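Local structure of thioredoxin-like protein (Klebsiella pneumoniae subsp. pneumoniae MGH 78578, 3TY1) at residues P93-L107 against Q131-P143. The protein is of unknown function but belongs to a galactose mutarotase-like (aldose 1-epimerase-like) family and probably binds carbohydrate. Residues are numbered along the deposited sequence; the frame is centred on the assembly and turned at random. Where two conformers were deposited one is given.
With SO4 (sulfate ion), chain L.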
ATOM      1  N   PRO A  93      -8.008  -0.976  -1.715  1.00 25.90           N
ATOM      2  CA  PRO A  93      -7.148   0.212  -1.475  1.00 25.57           C
ATOM      3  C   PRO A  93      -5.667  -0.076  -1.136  1.00 29.11           C
ATOM      4  O   PRO A  93      -4.836   0.805  -1.331  1.00 28.47           O
ATOM      5  CB  PRO A  93      -7.829   0.867  -0.288  1.00 27.97           C
ATOM      6  CG  PRO A  93      -9.268   0.563  -0.497  1.00 29.76           C
ATOM      7  CD  PRO A  93      -9.276  -0.862  -0.969  1.00 29.45           C
ATOM      8  N   ALA A  94      -5.352  -1.285  -0.649  1.00 28.98           N
ATOM      9  CA  ALA A  94      -3.945  -1.719  -0.445  1.00 30.51           C
ATOM     10  C   ALA A  94      -3.074  -1.630  -1.696  1.00 28.08           C
ATOM     11  O   ALA A  94      -1.846  -1.532  -1.609  1.00 28.80           O
ATOM     12  CB  ALA A  94      -3.908  -3.131   0.118  1.00 29.82           C
ATOM     13  N   PHE A  95      -3.698  -1.673  -2.873  1.00 26.43           N
ATOM     14  CA  PHE A  95      -3.000  -1.577  -4.145  1.00 29.06           C
ATOM     15  C   PHE A  95      -3.109  -0.203  -4.805  1.00 33.19           C
ATOM     16  O   PHE A  95      -2.773  -0.068  -5.985  1.00 34.93           O
ATOM     17  CB  PHE A  95      -3.550  -2.627  -5.130  1.00 27.18           C
ATOM     18  CG  PHE A  95      -3.300  -4.026  -4.692  1.00 26.31           C
ATOM     19  CD1 PHE A  95      -1.989  -4.516  -4.592  1.00 30.76           C
ATOM     20  CD2 PHE A  95      -4.339  -4.856  -4.371  1.00 32.87           C
ATOM     21  CE1 PHE A  95      -1.745  -5.838  -4.196  1.00 33.79           C
ATOM     22  CE2 PHE A  95      -4.093  -6.159  -3.928  1.00 32.26           C
ATOM     23  CZ  PHE A  95      -2.800  -6.641  -3.857  1.00 32.87           C
ATOM     24  N   ILE A  96      -3.602   0.805  -4.088  1.00 31.14           N
ATOM     25  CA  ILE A  96      -3.677   2.159  -4.670  1.00 31.19           C
ATOM     26  C   ILE A  96      -2.787   3.034  -3.844  1.00 31.33           C
ATOM     27  O   ILE A  96      -2.865   2.964  -2.616  1.00 28.17           O
ATOM     28  CB  ILE A  96      -5.118   2.737  -4.616  1.00 33.34           C
ATOM     29  CG1 ILE A  96      -6.039   1.928  -5.538  1.00 39.32           C
ATOM     30  CG2 ILE A  96      -5.128   4.268  -4.982  1.00 37.89           C
ATOM     31  CD1 ILE A  96      -7.296   2.607  -5.894  1.00 38.87           C
ATOM     32  N   ASN A  97      -1.954   3.853  -4.497  1.00 29.54           N
ATOM     33  CA  ASN A  97      -1.187   4.903  -3.823  1.00 30.74           C
ATOM     34  C   ASN A  97      -1.840   6.220  -4.258  1.00 29.02           C
ATOM     35  O   ASN A  97      -1.644   6.659  -5.389  1.00 28.53           O
ATOM     36  CB  ASN A  97       0.304   4.871  -4.214  1.00 33.01           C
ATOM     37  CG  ASN A  97       1.097   5.953  -3.526  1.00 33.67           C
ATOM     38  OD1 ASN A  97       0.529   6.885  -2.945  1.00 36.51           O
ATOM     39  ND2 ASN A  97       2.423   5.822  -3.532  1.00 44.95           N
ATOM     40  N   LEU A  98      -2.640   6.806  -3.381  1.00 25.99           N
ATOM     41  CA  LEU A  98      -3.398   8.037  -3.689  1.00 29.38           C
ATOM     42  C   LEU A  98      -2.508   9.233  -4.044  1.00 30.05           C
ATOM     43  O   LEU A  98      -2.922  10.111  -4.840  1.00 31.32           O
ATOM     44  CB  LEU A  98      -4.387   8.386  -2.541  1.00 27.53           C
ATOM     45  CG  LEU A  98      -5.526   7.397  -2.248  1.00 29.34           C
ATOM     46  CD1 LEU A  98      -6.232   7.767  -0.879  1.00 28.17           C
ATOM     47  CD2 LEU A  98      -6.554   7.322  -3.396  1.00 29.67           C
ATOM     48  N   GLU A  99      -1.281   9.233  -3.512  1.00 30.22           N
ATOM     49  CA  GLU A  99      -0.313  10.291  -3.793  0.50 32.06           C
ATOM     50  C   GLU A  99       0.340  10.148  -5.173  1.00 33.18           C
ATOM     51  O   GLU A  99       0.896  11.121  -5.695  1.00 32.44           O
ATOM     52  CB  GLU A  99       0.771  10.353  -2.696  0.50 34.60           C
ATOM     53  CG  GLU A  99       0.320  11.016  -1.372  0.50 37.46           C
ATOM     54  CD  GLU A  99      -0.574  10.152  -0.513  0.50 42.55           C
ATOM     55  OE1 GLU A  99      -0.615   8.902  -0.707  0.50 33.39           O
ATOM     56  OE2 GLU A  99      -1.228  10.738   0.376  0.50 36.47           O
ATOM     57  N   SER A 100       0.275   8.959  -5.763  1.00 29.02           N
ATOM     58  CA  SER A 100       0.913   8.741  -7.050  1.00 33.80           C
ATOM     59  C   SER A 100       0.231   9.562  -8.186  1.00 31.17           C
ATOM     60  O   SER A 100      -0.880  10.102  -8.042  1.00 31.89           O
ATOM     61  CB  SER A 100       0.990   7.231  -7.378  1.00 33.18           C
ATOM     62  OG  SER A 100      -0.276   6.747  -7.673  1.00 32.44           O
ATOM     63  N   ARG A 101       0.952   9.704  -9.293  1.00 29.79           N
ATOM     64  CA  ARG A 101       0.522  10.553 -10.391  1.00 29.18           C
ATOM     65  C   ARG A 101       0.183  11.974  -9.898  1.00 32.09           C
ATOM     66  O   ARG A 101      -0.812  12.580 -10.330  1.00 33.08           O
ATOM     67  CB  ARG A 101      -0.661   9.922 -11.144  1.00 29.72           C
ATOM     68  CG  ARG A 101      -0.426   8.528 -11.624  1.00 34.70           C
ATOM     69  CD  ARG A 101      -1.639   7.996 -12.383  1.00 35.35           C
ATOM     70  NE  ARG A 101      -1.451   6.603 -12.777  1.00 34.84           N
ATOM     71  CZ  ARG A 101      -0.985   6.170 -13.960  1.00 34.23           C
ATOM     72  NH1 ARG A 101      -0.583   6.991 -14.927  1.00 28.19           N
ATOM     73  NH2 ARG A 101      -0.906   4.880 -14.181  1.00 30.01           N
ATOM     74  N   ASN A 102       0.983  12.471  -8.962  1.00 32.51           N
ATOM     75  CA  ASN A 102       0.806  13.834  -8.411  1.00 36.65           C
ATOM     76  C   ASN A 102      -0.593  14.025  -7.779  1.00 35.80           C
ATOM     77  O   ASN A 102      -1.297  14.987  -8.084  1.00 36.65           O
ATOM     78  CB  ASN A 102       1.031  14.870  -9.536  1.00 36.07           C
ATOM     79  CG  ASN A 102       1.126  16.299  -9.032  1.00 46.11           C
ATOM     80  OD1 ASN A 102       1.487  16.522  -7.885  1.00 37.99           O
ATOM     81  ND2 ASN A 102       0.860  17.285  -9.933  1.00 43.96           N
ATOM     82  N   GLY A 103      -0.993  13.071  -6.943  1.00 33.10           N
ATOM     83  CA  GLY A 103      -2.271  13.086  -6.261  1.00 31.22           C
ATOM     84  C   GLY A 103      -3.481  12.612  -7.057  1.00 30.70           C
ATOM     85  O   GLY A 103      -4.634  12.859  -6.656  1.00 30.67           O
ATOM     86  N   LEU A 104      -3.238  11.902  -8.141  1.00 28.94           N
ATOM     87  CA  LEU A 104      -4.301  11.345  -8.955  1.00 28.02           C
ATOM     88  C   LEU A 104      -4.390   9.799  -8.946  1.00 28.55           C
ATOM     89  O   LEU A 104      -5.098   9.210  -9.746  1.00 28.94           O
ATOM     90  CB  LEU A 104      -4.158  11.869 -10.373  1.00 28.60           C
ATOM     91  CG  LEU A 104      -4.264  13.376 -10.631  1.00 28.63           C
ATOM     92  CD1 LEU A 104      -3.877  13.680 -12.149  1.00 31.14           C
ATOM     93  CD2 LEU A 104      -5.670  13.838 -10.271  1.00 31.68           C
ATOM     94  N   GLY A 105      -3.751   9.139  -7.995  1.00 29.46           N
ATOM     95  CA  GLY A 105      -3.842   7.666  -7.875  1.00 29.04           C
ATOM     96  C   GLY A 105      -5.263   7.157  -7.725  1.00 29.01           C
ATOM     97  O   GLY A 105      -5.571   6.027  -8.117  1.00 28.12           O
ATOM     98  N   TRP A 106      -6.138   7.994  -7.164  1.00 27.42           N
ATOM     99  CA  TRP A 106      -7.569   7.691  -7.063  1.00 26.34           C
ATOM    100  C   TRP A 106      -8.186   7.280  -8.413  1.00 27.34           C
ATOM    101  O   TRP A 106      -9.139   6.506  -8.426  1.00 26.06           O
ATOM    102  CB  TRP A 106      -8.259   8.941  -6.533  1.00 27.32           C
ATOM    103  CG  TRP A 106      -9.672   8.920  -6.213  1.00 27.91           C
ATOM    104  CD1 TRP A 106     -10.253   8.809  -4.943  1.00 31.08           C
ATOM    105  CD2 TRP A 106     -10.742   9.185  -7.111  1.00 28.28           C
ATOM    106  NE1 TRP A 106     -11.614   8.953  -5.043  1.00 28.25           N
ATOM    107  CE2 TRP A 106     -11.945   9.200  -6.347  1.00 28.10           C
ATOM    108  CE3 TRP A 106     -10.810   9.464  -8.478  1.00 27.58           C
ATOM    109  CZ2 TRP A 106     -13.184   9.424  -6.930  1.00 30.01           C
ATOM    110  CZ3 TRP A 106     -12.051   9.691  -9.045  1.00 31.65           C
ATOM    111  CH2 TRP A 106     -13.213   9.652  -8.272  1.00 28.53           C
ATOM    112  N   LEU A 107      -7.665   7.819  -9.524  1.00 25.83           N
ATOM    113  CA  LEU A 107      -8.101   7.436 -10.859  1.00 26.09           C
ATOM    114  C   LEU A 107      -7.934   5.932 -11.177  1.00 24.80           C
ATOM    115  O   LEU A 107      -8.613   5.407 -12.051  1.00 25.28           O
ATOM    116  CB  LEU A 107      -7.416   8.293 -11.914  1.00 25.25           C
ATOM    117  CG  LEU A 107      -7.733   9.807 -11.975  1.00 29.68           C
ATOM    118  CD1 LEU A 107      -6.813  10.429 -13.026  1.00 29.32           C
ATOM    119  CD2 LEU A 107      -9.192  10.088 -12.301  1.00 27.47           C
ATOM    120  N   GLN A 131       2.210  19.313   2.041  1.00 51.60           N
ATOM    121  CA  GLN A 131       1.579  17.984   1.881  1.00 49.07           C
ATOM    122  C   GLN A 131       0.701  17.880   0.655  1.00 44.50           C
ATOM    123  O   GLN A 131       0.139  18.869   0.199  1.00 45.71           O
ATOM    124  CB  GLN A 131       0.752  17.633   3.141  1.00 48.41           C
ATOM    125  CG  GLN A 131      -0.725  17.992   3.129  1.00 57.33           C
ATOM    126  CD  GLN A 131      -1.495  17.350   4.292  1.00 61.35           C
ATOM    127  OE1 GLN A 131      -1.093  17.446   5.442  1.00 66.92           O
ATOM    128  NE2 GLN A 131      -2.606  16.702   3.978  1.00 73.86           N
ATOM    129  N   ILE A 132       0.537  16.658   0.169  1.00 41.15           N
ATOM    130  CA  ILE A 132      -0.311  16.431  -0.997  1.00 37.75           C
ATOM    131  C   ILE A 132      -1.714  16.125  -0.512  1.00 37.69           C
ATOM    132  O   ILE A 132      -1.921  15.144   0.179  1.00 38.69           O
ATOM    133  CB  ILE A 132       0.182  15.271  -1.854  1.00 36.93           C
ATOM    134  CG1 ILE A 132       1.603  15.523  -2.373  1.00 42.39           C
ATOM    135  CG2 ILE A 132      -0.751  15.075  -3.060  1.00 31.32           C
ATOM    136  CD1 ILE A 132       2.266  14.273  -3.019  1.00 38.68           C
ATOM    137  N   TYR A 133      -2.669  16.957  -0.896  1.00 37.31           N
ATOM    138  CA  TYR A 133      -4.076  16.676  -0.707  1.00 33.97           C
ATOM    139  C   TYR A 133      -4.496  15.946  -1.946  1.00 33.40           C
ATOM    140  O   TYR A 133      -4.555  16.537  -3.007  1.00 36.02           O
ATOM    141  CB  TYR A 133      -4.863  17.977  -0.579  1.00 36.52           C
ATOM    142  CG  TYR A 133      -4.641  18.650   0.747  1.00 34.63           C
ATOM    143  CD1 TYR A 133      -5.399  18.295   1.850  1.00 40.65           C
ATOM    144  CD2 TYR A 133      -3.662  19.639   0.894  1.00 42.33           C
ATOM    145  CE1 TYR A 133      -5.210  18.900   3.080  1.00 40.79           C
ATOM    146  CE2 TYR A 133      -3.458  20.265   2.112  1.00 42.91           C
ATOM    147  CZ  TYR A 133      -4.228  19.889   3.204  1.00 47.32           C
ATOM    148  OH  TYR A 133      -4.033  20.493   4.404  1.00 47.34           O
ATOM    149  N   THR A 134      -4.787  14.662  -1.805  1.00 32.55           N
ATOM    150  CA  THR A 134      -5.044  13.789  -2.931  1.00 33.04           C
ATOM    151  C   THR A 134      -6.490  13.894  -3.413  1.00 32.79           C
ATOM    152  O   THR A 134      -7.380  14.261  -2.654  1.00 29.99           O
ATOM    153  CB  THR A 134      -4.665  12.354  -2.572  1.00 32.48           C
ATOM    154  OG1 THR A 134      -5.401  11.953  -1.408  1.00 34.40           O
ATOM    155  CG2 THR A 134      -3.139  12.278  -2.287  1.00 28.71           C
ATOM    156  N   LEU A 135      -6.692  13.561  -4.685  1.00 32.00           N
ATOM    157  CA  LEU A 135      -7.976  13.682  -5.350  1.00 32.82           C
ATOM    158  C   LEU A 135      -9.133  13.052  -4.569  1.00 30.45           C
ATOM    159  O   LEU A 135      -9.194  11.821  -4.376  1.00 28.18           O
ATOM    160  CB  LEU A 135      -7.924  13.030  -6.751  1.00 30.77           C
ATOM    161  CG  LEU A 135      -9.224  13.035  -7.576  1.00 32.10           C
ATOM    162  CD1 LEU A 135      -9.746  14.457  -7.838  1.00 29.20           C
ATOM    163  CD2 LEU A 135      -8.978  12.338  -8.925  1.00 28.94           C
ATOM    164  N   HIS A 136     -10.065  13.889  -4.166  1.00 28.63           N
ATOM    165  CA  HIS A 136     -11.344  13.446  -3.570  1.00 29.61           C
ATOM    166  C   HIS A 136     -11.273  12.753  -2.231  1.00 31.05           C
ATOM    167  O   HIS A 136     -12.196  12.020  -1.861  1.00 31.66           O
ATOM    168  CB  HIS A 136     -12.178  12.612  -4.594  1.00 27.72           C
ATOM    169  CG  HIS A 136     -12.703  13.438  -5.715  1.00 34.80           C
ATOM    170  ND1 HIS A 136     -13.136  14.731  -5.528  1.00 34.53           N
ATOM    171  CD2 HIS A 136     -12.910  13.154  -7.031  1.00 37.25           C
ATOM    172  CE1 HIS A 136     -13.565  15.222  -6.674  1.00 36.67           C
ATOM    173  NE2 HIS A 136     -13.451  14.287  -7.601  1.00 32.98           N
ATOM    174  N   GLY A 137     -10.222  13.020  -1.475  1.00 29.98           N
ATOM    175  CA  GLY A 137     -10.142  12.547  -0.113  1.00 32.72           C
ATOM    176  C   GLY A 137      -9.982  11.046   0.033  1.00 31.46           C
ATOM    177  O   GLY A 137      -9.553  10.318  -0.918  1.00 28.15           O
ATOM    178  N   LYS A 138     -10.315  10.578   1.225  1.00 29.63           N
ATOM    179  CA  LYS A 138     -10.016   9.184   1.616  1.00 30.05           C
ATOM    180  C   LYS A 138     -11.172   8.250   1.867  1.00 29.82           C
ATOM    181  O   LYS A 138     -10.938   7.032   1.881  1.00 30.21           O
ATOM    182  CB  LYS A 138      -9.067   9.161   2.837  1.00 31.68           C
ATOM    183  CG  LYS A 138      -7.627   9.606   2.477  1.00 45.55           C
ATOM    184  CD  LYS A 138      -6.625   9.333   3.601  1.00 62.59           C
ATOM    185  CE  LYS A 138      -6.167   7.849   3.667  1.00 71.05           C
ATOM    186  NZ  LYS A 138      -5.334   7.552   4.898  1.00 69.41           N
ATOM    187  N   ALA A 139     -12.398   8.762   2.039  1.00 30.31           N
ATOM    188  CA  ALA A 139     -13.532   7.902   2.442  1.00 31.07           C
ATOM    189  C   ALA A 139     -13.735   6.779   1.455  1.00 31.13           C
ATOM    190  O   ALA A 139     -13.921   5.602   1.831  1.00 30.00           O
ATOM    191  CB  ALA A 139     -14.852   8.712   2.625  1.00 29.70           C
ATOM    192  N   GLY A 140     -13.686   7.130   0.183  1.00 30.86           N
ATOM    193  CA  GLY A 140     -13.909   6.158  -0.875  1.00 28.43           C
ATOM    194  C   GLY A 140     -12.886   5.026  -0.995  1.00 30.08           C
ATOM    195  O   GLY A 140     -13.168   3.996  -1.642  1.00 31.14           O
ATOM    196  N   ASN A 141     -11.697   5.224  -0.428  1.00 25.84           N
ATOM    197  CA  ASN A 141     -10.649   4.201  -0.407  1.00 26.84           C
ATOM    198  C   ASN A 141     -10.323   3.719   1.004  1.00 29.11           C
ATOM    199  O   ASN A 141      -9.230   3.256   1.261  1.00 29.55           O
ATOM    200  CB  ASN A 141      -9.431   4.699  -1.166  1.00 27.62           C
ATOM    201  CG  ASN A 141      -9.601   4.594  -2.663  1.00 31.56           C
ATOM    202  OD1 ASN A 141      -9.365   3.549  -3.225  1.00 28.16           O
ATOM    203  ND2 ASN A 141      -9.991   5.681  -3.318  1.00 26.92           N
ATOM    204  N   THR A 142     -11.311   3.788   1.904  1.00 27.70           N
ATOM    205  CA  THR A 142     -11.172   3.338   3.283  1.00 29.10           C
ATOM    206  C   THR A 142     -12.120   2.158   3.523  1.00 28.76           C
ATOM    207  O   THR A 142     -13.309   2.307   3.347  1.00 29.90           O
ATOM    208  CB  THR A 142     -11.526   4.471   4.282  1.00 32.12           C
ATOM    209  OG1 THR A 142     -10.629   5.567   4.053  1.00 30.33           O
ATOM    210  CG2 THR A 142     -11.447   3.977   5.751  1.00 31.33           C
ATOM    211  N   PRO A 143     -11.586   0.993   3.924  1.00 28.28           N
ATOM    212  CA  PRO A 143     -12.413  -0.149   4.298  1.00 27.92           C
ATOM    213  C   PRO A 143     -13.247   0.117   5.542  1.00 29.06           C
ATOM    214  O   PRO A 143     -12.748   0.661   6.524  1.00 30.33           O
ATOM    215  CB  PRO A 143     -11.399  -1.252   4.560  1.00 31.89           C
ATOM    216  CG  PRO A 143     -10.174  -0.825   3.867  1.00 35.43           C
ATOM    217  CD  PRO A 143     -10.145   0.670   4.027  1.00 30.53           C
TER
HETATM  218  S   SO4 L 513     -13.635  14.010 -11.443  1.00 85.78           S
HETATM  219  O1  SO4 L 513     -13.720  12.741 -12.172  1.00 72.42           O
HETATM  220  O2  SO4 L 513     -14.440  15.049 -12.122  1.00 83.89           O
HETATM  221  O3  SO4 L 513     -14.117  13.855 -10.067  1.00 56.69           O
HETATM  222  O4  SO4 L 513     -12.229  14.415 -11.397  1.00 75.53           O
HETATM  223  O   HOH W   1      -0.745  13.164   1.360  1.00 37.08           O
HETATM  224  O   HOH W   2      -4.059  10.727   0.759  1.00 38.78           O
HETATM  225  O   HOH W   3     -10.629   5.440  -6.390  1.00 28.49           O
HETATM  226  O   HOH W   4     -13.171   9.457  -2.075  1.00 38.30           O
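Beside a sulfate site in this galactose mutarotase-like supersandwich, the type II turn of Thr134 to Gly137 presses Leu135 and His136 onto the indole of Trp106. With chi1 at -175°, Trp106 CG swings away from the backbone N and the indole extends to the turn. Over one face of the indole His136 makes two contacts: its CB sits 4.1 Å from the centroid of the five-membered ring, a CH-pi contact, while the imidazole meets the six-membered ring edge-to-face, with planes at 68°. Leu135 shares the face, its CD2 3.4 Å from Trp106 CE3, and also touches Leu104 and Leu107. The one direct hydrogen bond across the contact, from Leu135 N to Gly103 O at 2.9 Å, is nearly straight and lies in the carbonyl plane; it ties the turn to the weakly bonded helical turn at 100-103. Farther along, Leu98 CD2 lies 3.8 Å from Asn141 ND2, and the OD1 of that amide accepts from Arg67. Waters add further bridges: one donates to Trp106 O and accepts from Asn141 ND2, giving that amide NH2 a partner. His136 donates from NE2 to sulfate O3 at 2.6 Å, and His211 binds the same ion. The sulfate probably came from the crystallisation liquor, yet the two histidines could offer N-H donors to a polar ligand here, and the packing on Trp106 would help hold the His136 ring in its orientation.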